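Local coordinates for protein predicted metal-dependent phosphohydrolase (Magnetospirillum magnetotacticum MS-1, PDB 3KH1) that probably acts as a metal-dependent phosphohydrolase of the HD-domain family, perhaps removing the phosphate from deoxynucleoside 5'-monophosphates, at residues Arg28-Glu39 / Gln144-Gly155. Residues are numbered along the deposited sequence; the frame is centred on the assembly and turned at random.
With ACT (acetate ion), chain D.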
ATOM      1  N   ARG A  28      -3.456   3.825  13.672  1.00 10.08           N
ATOM      2  CA  ARG A  28      -3.613   2.599  14.430  1.00 10.34           C
ATOM      3  C   ARG A  28      -2.876   2.717  15.765  1.00 10.03           C
ATOM      4  O   ARG A  28      -2.132   3.674  16.003  1.00 11.49           O
ATOM      5  CB  ARG A  28      -3.004   1.449  13.627  1.00  9.12           C
ATOM      6  CG  ARG A  28      -3.746   1.178  12.348  1.00 10.96           C
ATOM      7  CD  ARG A  28      -3.030   0.291  11.370  1.00 10.73           C
ATOM      8  NE  ARG A  28      -2.531  -0.907  11.987  1.00 14.74           N
ATOM      9  CZ  ARG A  28      -3.154  -2.023  12.261  1.00 15.75           C
ATOM     10  NH1 ARG A  28      -4.359  -2.232  11.792  1.00 16.23           N
ATOM     11  NH2 ARG A  28      -2.481  -3.005  12.908  1.00 20.30           N
ATOM     12  N   GLN A  29      -3.014   1.709  16.627  1.00  9.67           N
ATOM     13  CA  GLN A  29      -2.198   1.648  17.859  1.00  9.71           C
ATOM     14  C   GLN A  29      -0.863   0.925  17.692  1.00  9.58           C
ATOM     15  O   GLN A  29       0.041   1.096  18.525  1.00 10.60           O
ATOM     16  CB  GLN A  29      -2.985   0.985  18.991  1.00 10.24           C
ATOM     17  CG  GLN A  29      -4.126   1.830  19.437  1.00 11.14           C
ATOM     18  CD  GLN A  29      -3.644   3.178  19.944  1.00 12.32           C
ATOM     19  OE1 GLN A  29      -2.872   3.244  20.918  1.00 13.27           O
ATOM     20  NE2 GLN A  29      -4.095   4.265  19.294  1.00 13.73           N
ATOM     21  N   THR A  30      -0.703   0.156  16.629  1.00  9.62           N
ATOM     22  CA  THR A  30       0.558  -0.453  16.258  1.00  9.83           C
ATOM     23  C   THR A  30       1.584   0.615  16.051  1.00  9.65           C
ATOM     24  O   THR A  30       1.310   1.592  15.419  1.00 10.78           O
ATOM     25  CB  THR A  30       0.369  -1.251  14.935  1.00 10.92           C
ATOM     26  OG1 THR A  30      -0.746  -2.181  15.058  1.00 13.78           O
ATOM     27  CG2 THR A  30       1.665  -1.911  14.498  1.00 12.33           C
ATOM     28  N   LEU A  31       2.762   0.422  16.615  1.00  9.17           N
ATOM     29  CA  LEU A  31       3.890   1.320  16.384  1.00  9.19           C
ATOM     30  C   LEU A  31       4.746   0.815  15.252  1.00  9.13           C
ATOM     31  O   LEU A  31       4.848  -0.377  15.017  1.00  9.64           O
ATOM     32  CB  LEU A  31       4.751   1.479  17.635  1.00 10.22           C
ATOM     33  CG  LEU A  31       4.038   1.922  18.916  1.00  9.83           C
ATOM     34  CD1 LEU A  31       5.046   2.039  20.085  1.00 11.78           C
ATOM     35  CD2 LEU A  31       3.311   3.228  18.696  1.00 12.98           C
ATOM     36  N   LEU A  32       5.368   1.741  14.540  1.00  8.78           N
ATOM     37  CA  LEU A  32       6.511   1.343  13.715  1.00  9.25           C
ATOM     38  C   LEU A  32       7.522   0.569  14.582  1.00  8.81           C
ATOM     39  O   LEU A  32       7.608   0.728  15.789  1.00  9.62           O
ATOM     40  CB  LEU A  32       7.184   2.575  13.101  1.00  9.65           C
ATOM     41  CG  LEU A  32       6.578   3.103  11.788  1.00 12.99           C
ATOM     42  CD1 LEU A  32       5.104   3.161  11.704  1.00 15.46           C
ATOM     43  CD2 LEU A  32       7.327   4.324  11.288  1.00 11.74           C
ATOM     44  N   THR A  33       8.327  -0.243  13.900  1.00  9.46           N
ATOM     45  CA  THR A  33       9.267  -1.151  14.585  1.00  8.86           C
ATOM     46  C   THR A  33      10.314  -0.455  15.435  1.00 10.42           C
ATOM     47  O   THR A  33      10.842  -1.078  16.377  1.00 12.19           O
ATOM     48  CB  THR A  33       9.915  -2.146  13.596  1.00  9.92           C
ATOM     49  OG1 THR A  33      10.627  -1.380  12.611  1.00 10.69           O
ATOM     50  CG2 THR A  33       8.914  -3.079  12.968  1.00  9.97           C
ATOM     51  N   ASP A  34      10.610   0.795  15.108  1.00  9.43           N
ATOM     52  CA  ASP A  34      11.490   1.629  15.910  1.00 10.51           C
ATOM     53  C   ASP A  34      10.788   2.480  16.997  1.00 10.98           C
ATOM     54  O   ASP A  34      11.436   3.316  17.633  1.00 11.87           O
ATOM     55  CB  ASP A  34      12.341   2.566  15.009  1.00 10.83           C
ATOM     56  CG  ASP A  34      11.490   3.544  14.208  1.00 12.15           C
ATOM     57  OD1 ASP A  34      10.245   3.594  14.385  1.00 12.27           O
ATOM     58  OD2 ASP A  34      12.062   4.290  13.354  1.00 18.16           O
ATOM     59  N   SER A  35       9.497   2.208  17.225  1.00 10.61           N
ATOM     60  CA  SER A  35       8.669   2.938  18.206  1.00 10.22           C
ATOM     61  C   SER A  35       8.578   4.435  17.925  1.00  9.81           C
ATOM     62  O   SER A  35       8.152   5.208  18.819  1.00 10.70           O
ATOM     63  CB  SER A  35       9.147   2.688  19.647  1.00 10.57           C
ATOM     64  OG  SER A  35       9.094   1.317  20.001  1.00 12.73           O
ATOM     65  N   SER A  36       8.891   4.878  16.712  1.00 10.10           N
ATOM     66  CA  SER A  36       8.961   6.293  16.413  1.00 10.06           C
ATOM     67  C   SER A  36       7.600   7.019  16.367  1.00 10.49           C
ATOM     68  O   SER A  36       7.544   8.214  16.549  1.00 10.45           O
ATOM     69  CB  SER A  36       9.710   6.541  15.100  1.00 10.27           C
ATOM     70  OG  SER A  36       9.075   5.954  14.009  1.00 10.74           O
ATOM     71  N   ARG A  37       6.547   6.278  16.033  1.00  9.20           N
ATOM     72  CA  ARG A  37       5.193   6.825  15.877  1.00  8.97           C
ATOM     73  C   ARG A  37       4.262   5.631  15.644  1.00  9.60           C
ATOM     74  O   ARG A  37       4.705   4.521  15.295  1.00  9.28           O
ATOM     75  CB  ARG A  37       5.106   7.843  14.714  1.00  9.17           C
ATOM     76  CG  ARG A  37       5.525   7.233  13.389  1.00  9.77           C
ATOM     77  CD  ARG A  37       5.302   8.230  12.278  1.00  9.39           C
ATOM     78  NE  ARG A  37       5.683   7.745  10.961  1.00  9.74           N
ATOM     79  CZ  ARG A  37       4.965   6.948  10.215  1.00  9.50           C
ATOM     80  NH1 ARG A  37       3.814   6.439  10.643  1.00  9.45           N
ATOM     81  NH2 ARG A  37       5.433   6.589   9.031  1.00 10.20           N
ATOM     82  N   ARG A  38       2.967   5.905  15.744  1.00  9.30           N
ATOM     83  CA  ARG A  38       1.920   4.962  15.319  1.00  9.06           C
ATOM     84  C   ARG A  38       1.955   4.784  13.812  1.00  8.77           C
ATOM     85  O   ARG A  38       2.190   5.746  13.051  1.00  9.40           O
ATOM     86  CB  ARG A  38       0.557   5.487  15.732  1.00  9.77           C
ATOM     87  CG  ARG A  38       0.292   5.422  17.225  1.00 10.04           C
ATOM     88  CD  ARG A  38      -0.921   6.269  17.608  1.00 11.70           C
ATOM     89  NE  ARG A  38      -0.606   7.680  17.357  1.00 10.00           N
ATOM     90  CZ  ARG A  38      -1.478   8.669  17.267  1.00 12.76           C
ATOM     91  NH1 ARG A  38      -2.780   8.445  17.406  1.00 14.59           N
ATOM     92  NH2 ARG A  38      -1.082   9.904  16.983  1.00 13.22           N
ATOM     93  N   GLU A  39       1.614   3.575  13.376  1.00  9.93           N
ATOM     94  CA  GLU A  39       1.351   3.251  11.992  1.00  9.78           C
ATOM     95  C   GLU A  39       0.033   3.803  11.496  1.00  9.15           C
ATOM     96  O   GLU A  39      -0.950   3.817  12.263  1.00  9.80           O
ATOM     97  CB  GLU A  39       1.328   1.695  11.885  1.00 11.80           C
ATOM     98  CG  GLU A  39       1.401   1.166  10.544  1.00 12.74           C
ATOM     99  CD  GLU A  39       1.300  -0.351  10.515  1.00 10.20           C
ATOM    100  OE1 GLU A  39       0.416  -0.964  11.180  1.00 10.07           O
ATOM    101  OE2 GLU A  39       2.026  -0.885   9.710  1.00 12.11           O
ATOM    102  N   GLN A 144       1.019  -9.354  11.274  1.00 10.37           N
ATOM    103  CA  GLN A 144       1.886  -8.186  11.241  1.00 10.56           C
ATOM    104  C   GLN A 144       1.974  -7.401  12.572  1.00  9.57           C
ATOM    105  O   GLN A 144       3.092  -7.011  12.979  1.00 10.09           O
ATOM    106  CB  GLN A 144       1.567  -7.304  10.037  1.00  9.87           C
ATOM    107  CG  GLN A 144       2.463  -6.067   9.830  1.00 10.82           C
ATOM    108  CD  GLN A 144       1.910  -4.808  10.425  1.00 10.50           C
ATOM    109  OE1 GLN A 144       0.952  -4.814  11.223  1.00 11.32           O
ATOM    110  NE2 GLN A 144       2.465  -3.664   9.958  1.00 11.19           N
ATOM    111  N   PRO A 145       0.855  -7.174  13.273  1.00  9.34           N
ATOM    112  CA  PRO A 145       0.973  -6.455  14.534  1.00 10.04           C
ATOM    113  C   PRO A 145       1.774  -7.225  15.580  1.00  9.66           C
ATOM    114  O   PRO A 145       2.359  -6.618  16.473  1.00 11.05           O
ATOM    115  CB  PRO A 145      -0.470  -6.191  14.975  1.00 11.26           C
ATOM    116  CG  PRO A 145      -1.237  -6.410  13.768  1.00 14.79           C
ATOM    117  CD  PRO A 145      -0.547  -7.290  12.837  1.00 10.80           C
ATOM    118  N   LEU A 146       1.728  -8.545  15.529  1.00  9.71           N
ATOM    119  CA  LEU A 146       2.557  -9.377  16.418  1.00 10.84           C
ATOM    120  C   LEU A 146       4.036  -9.152  16.159  1.00  9.83           C
ATOM    121  O   LEU A 146       4.847  -8.973  17.088  1.00 10.76           O
ATOM    122  CB  LEU A 146       2.201 -10.852  16.299  1.00 11.07           C
ATOM    123  CG  LEU A 146       0.745 -11.218  16.548  1.00 13.25           C
ATOM    124  CD1 LEU A 146       0.547 -12.748  16.363  1.00 16.16           C
ATOM    125  CD2 LEU A 146       0.226 -10.752  17.884  1.00 15.29           C
ATOM    126  N   LEU A 147       4.386  -9.124  14.874  1.00  9.81           N
ATOM    127  CA  LEU A 147       5.752  -8.783  14.477  1.00 10.82           C
ATOM    128  C   LEU A 147       6.170  -7.455  15.046  1.00 10.44           C
ATOM    129  O   LEU A 147       7.285  -7.307  15.584  1.00 10.86           O
ATOM    130  CB  LEU A 147       5.889  -8.770  12.954  1.00 10.74           C
ATOM    131  CG  LEU A 147       5.609 -10.066  12.171  1.00 10.52           C
ATOM    132  CD1 LEU A 147       5.751  -9.845  10.667  1.00 12.59           C
ATOM    133  CD2 LEU A 147       6.517 -11.177  12.571  1.00 14.55           C
ATOM    134  N   HIS A 148       5.294  -6.473  14.936  1.00  9.59           N
ATOM    135  CA  HIS A 148       5.651  -5.119  15.410  1.00  9.42           C
ATOM    136  C   HIS A 148       5.727  -5.033  16.925  1.00 10.07           C
ATOM    137  O   HIS A 148       6.667  -4.433  17.452  1.00 10.90           O
ATOM    138  CB  HIS A 148       4.672  -4.096  14.864  1.00  9.05           C
ATOM    139  CG  HIS A 148       4.978  -3.683  13.460  1.00  8.70           C
ATOM    140  ND1 HIS A 148       5.138  -2.378  13.116  1.00 10.50           N
ATOM    141  CD2 HIS A 148       5.194  -4.410  12.325  1.00  9.84           C
ATOM    142  CE1 HIS A 148       5.469  -2.312  11.836  1.00  9.44           C
ATOM    143  NE2 HIS A 148       5.522  -3.528  11.328  1.00 10.05           N
ATOM    144  N   ASN A 149       4.820  -5.703  17.644  1.00  9.30           N
ATOM    145  CA  ASN A 149       4.880  -5.695  19.072  1.00 10.32           C
ATOM    146  C   ASN A 149       6.156  -6.371  19.552  1.00  9.84           C
ATOM    147  O   ASN A 149       6.769  -5.965  20.538  1.00 11.23           O
ATOM    148  CB  ASN A 149       3.649  -6.385  19.682  1.00  9.69           C
ATOM    149  CG  ASN A 149       2.691  -5.441  20.326  1.00 10.47           C
ATOM    150  OD1 ASN A 149       3.051  -4.625  21.167  1.00 11.54           O
ATOM    151  ND2 ASN A 149       1.420  -5.626  20.002  1.00 12.90           N
ATOM    152  N   PHE A 150       6.618  -7.391  18.841  1.00 10.19           N
ATOM    153  CA  PHE A 150       7.862  -8.056  19.248  1.00 11.10           C
ATOM    154  C   PHE A 150       9.036  -7.068  19.076  1.00 11.02           C
ATOM    155  O   PHE A 150       9.875  -6.911  19.960  1.00 11.72           O
ATOM    156  CB  PHE A 150       8.085  -9.327  18.447  1.00 11.56           C
ATOM    157  CG  PHE A 150       9.174 -10.192  18.995  1.00 11.75           C
ATOM    158  CD1 PHE A 150       8.881 -11.142  19.957  1.00 12.27           C
ATOM    159  CD2 PHE A 150      10.466 -10.069  18.551  1.00 13.00           C
ATOM    160  CE1 PHE A 150       9.866 -11.927  20.479  1.00 13.70           C
ATOM    161  CE2 PHE A 150      11.496 -10.853  19.092  1.00 14.97           C
ATOM    162  CZ  PHE A 150      11.183 -11.802  20.037  1.00 14.69           C
ATOM    163  N   GLU A 151       9.077  -6.373  17.954  1.00 10.24           N
ATOM    164  CA  GLU A 151      10.138  -5.412  17.693  1.00 10.94           C
ATOM    165  C   GLU A 151      10.169  -4.243  18.663  1.00 11.01           C
ATOM    166  O   GLU A 151      11.228  -3.736  18.984  1.00 13.71           O
ATOM    167  CB  GLU A 151      10.074  -4.876  16.276  1.00 11.22           C
ATOM    168  CG  GLU A 151      10.352  -5.943  15.175  1.00 12.34           C
ATOM    169  CD  GLU A 151      11.643  -6.720  15.346  1.00 16.08           C
ATOM    170  OE1 GLU A 151      12.686  -6.043  15.286  1.00 19.54           O
ATOM    171  OE2 GLU A 151      11.570  -7.965  15.572  1.00 18.09           O
ATOM    172  N   THR A 152       8.978  -3.818  19.110  1.00 10.50           N
ATOM    173  CA  THR A 152       8.855  -2.691  20.005  1.00 10.16           C
ATOM    174  C   THR A 152       8.810  -3.098  21.500  1.00 10.11           C
ATOM    175  O   THR A 152       8.557  -2.269  22.371  1.00 11.41           O
ATOM    176  CB  THR A 152       7.614  -1.844  19.670  1.00 10.36           C
ATOM    177  OG1 THR A 152       6.419  -2.601  19.941  1.00 10.13           O
ATOM    178  CG2 THR A 152       7.644  -1.356  18.196  1.00 11.38           C
ATOM    179  N   GLU A 153       9.129  -4.352  21.785  1.00 11.91           N
ATOM    180  CA  GLU A 153       9.186  -4.871  23.144  1.00 12.20           C
ATOM    181  C   GLU A 153       7.839  -4.708  23.851  1.00 12.29           C
ATOM    182  O   GLU A 153       7.774  -4.317  25.019  1.00 13.62           O
ATOM    183  CB  GLU A 153      10.379  -4.233  23.905  1.00 13.13           C
ATOM    184  CG  GLU A 153      11.732  -4.430  23.180  1.00 17.29           C
ATOM    185  CD  GLU A 153      12.963  -3.930  23.943  1.00 25.56           C
ATOM    186  OE1 GLU A 153      12.889  -3.697  25.151  1.00 28.36           O
ATOM    187  OE2 GLU A 153      14.020  -3.798  23.298  1.00 32.67           O
ATOM    188  N   GLY A 154       6.754  -5.006  23.126  1.00 11.16           N
ATOM    189  CA  GLY A 154       5.425  -4.819  23.680  1.00 11.61           C
ATOM    190  C   GLY A 154       4.988  -3.375  23.722  1.00 11.29           C
ATOM    191  O   GLY A 154       4.331  -2.923  24.662  1.00 12.13           O
ATOM    192  N   GLY A 155       5.369  -2.628  22.699  1.00 11.04           N
ATOM    193  CA  GLY A 155       5.102  -1.209  22.653  1.00 10.99           C
ATOM    194  C   GLY A 155       3.643  -0.847  22.517  1.00 10.63           C
ATOM    195  O   GLY A 155       3.246   0.284  22.837  1.00 10.44           O
TER
HETATM  196  C   ACT D 201       2.516   9.440  17.080  1.00 10.55           C
HETATM  197  O   ACT D 201       1.829  10.107  16.291  1.00 15.79           O
HETATM  198  OXT ACT D 201       2.231   8.251  17.245  1.00  9.40           O
HETATM  199  CH3 ACT D 201       3.672  10.067  17.791  1.00 11.31           C
HETATM  200  O   HOH W   1       3.777  -1.982  18.469  1.00 13.42           O
HETATM  201  O   HOH W   2       8.140   0.635  22.542  1.00 18.18           O
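His148 and the backbone of Leu31 make the central polar link between the hairpin Arg28-Glu39 and the end of the helix in Gln144-Gly155. His148 ND1 donates to Leu31 O over 2.8 Å at 171°, and the acceptor lies in the ring plane, so the bond fixes the rotation of the imidazole. Thr33 CG2 sits over one face, 3.7 Å from the centroid of the His148 ring and 9° off the normal, a CH-pi contact. Thr30 CG2 packs against His148 CB at 3.7 Å.

A second polar link joins the side chains of Gln144 and Glu39, which approach from opposite directions with amide and carboxylate nearly coplanar. Gln144 NE2 meets Glu39 OE2 on its syn side at 2.8 Å, though the 142° angle shows a bent bond. Glu39 OE1 receives Arg28 NE at 3.1 Å in a salt bridge and also bonds His44 ND1, while OE2 pairs with Lys24 of the second subunit.

Past the last helical turn, Thr152 CG2 lies against Leu32 O, and Ser35 OG reaches Thr152 CB at 3.5 Å. One water joins Leu31 N to Thr152 OG1, another Ser35 OG to Thr152 O. With OG1 set between its backbone N and carbonyl carbon, Thr152 accepts from Gly155 N at 3.0 Å, an ST motif beside the Schellman motif that ends the helix.

Thr33 OG1 bonds Asp21 of the second subunit, placing the contact at the dimer interface, and a calcium ion lies about 3 Å from the Thr30 side chain, in what is probably an HD domain. The hairpin of strands 30-31 and 38-40, with the type I turn Leu32-Ser35, packs on the C-terminal end of helix 132-151 and the loop after it, with helix 41-54 beside Arg28 and Gln144 and helix 179-195 against Leu147 and Phe150.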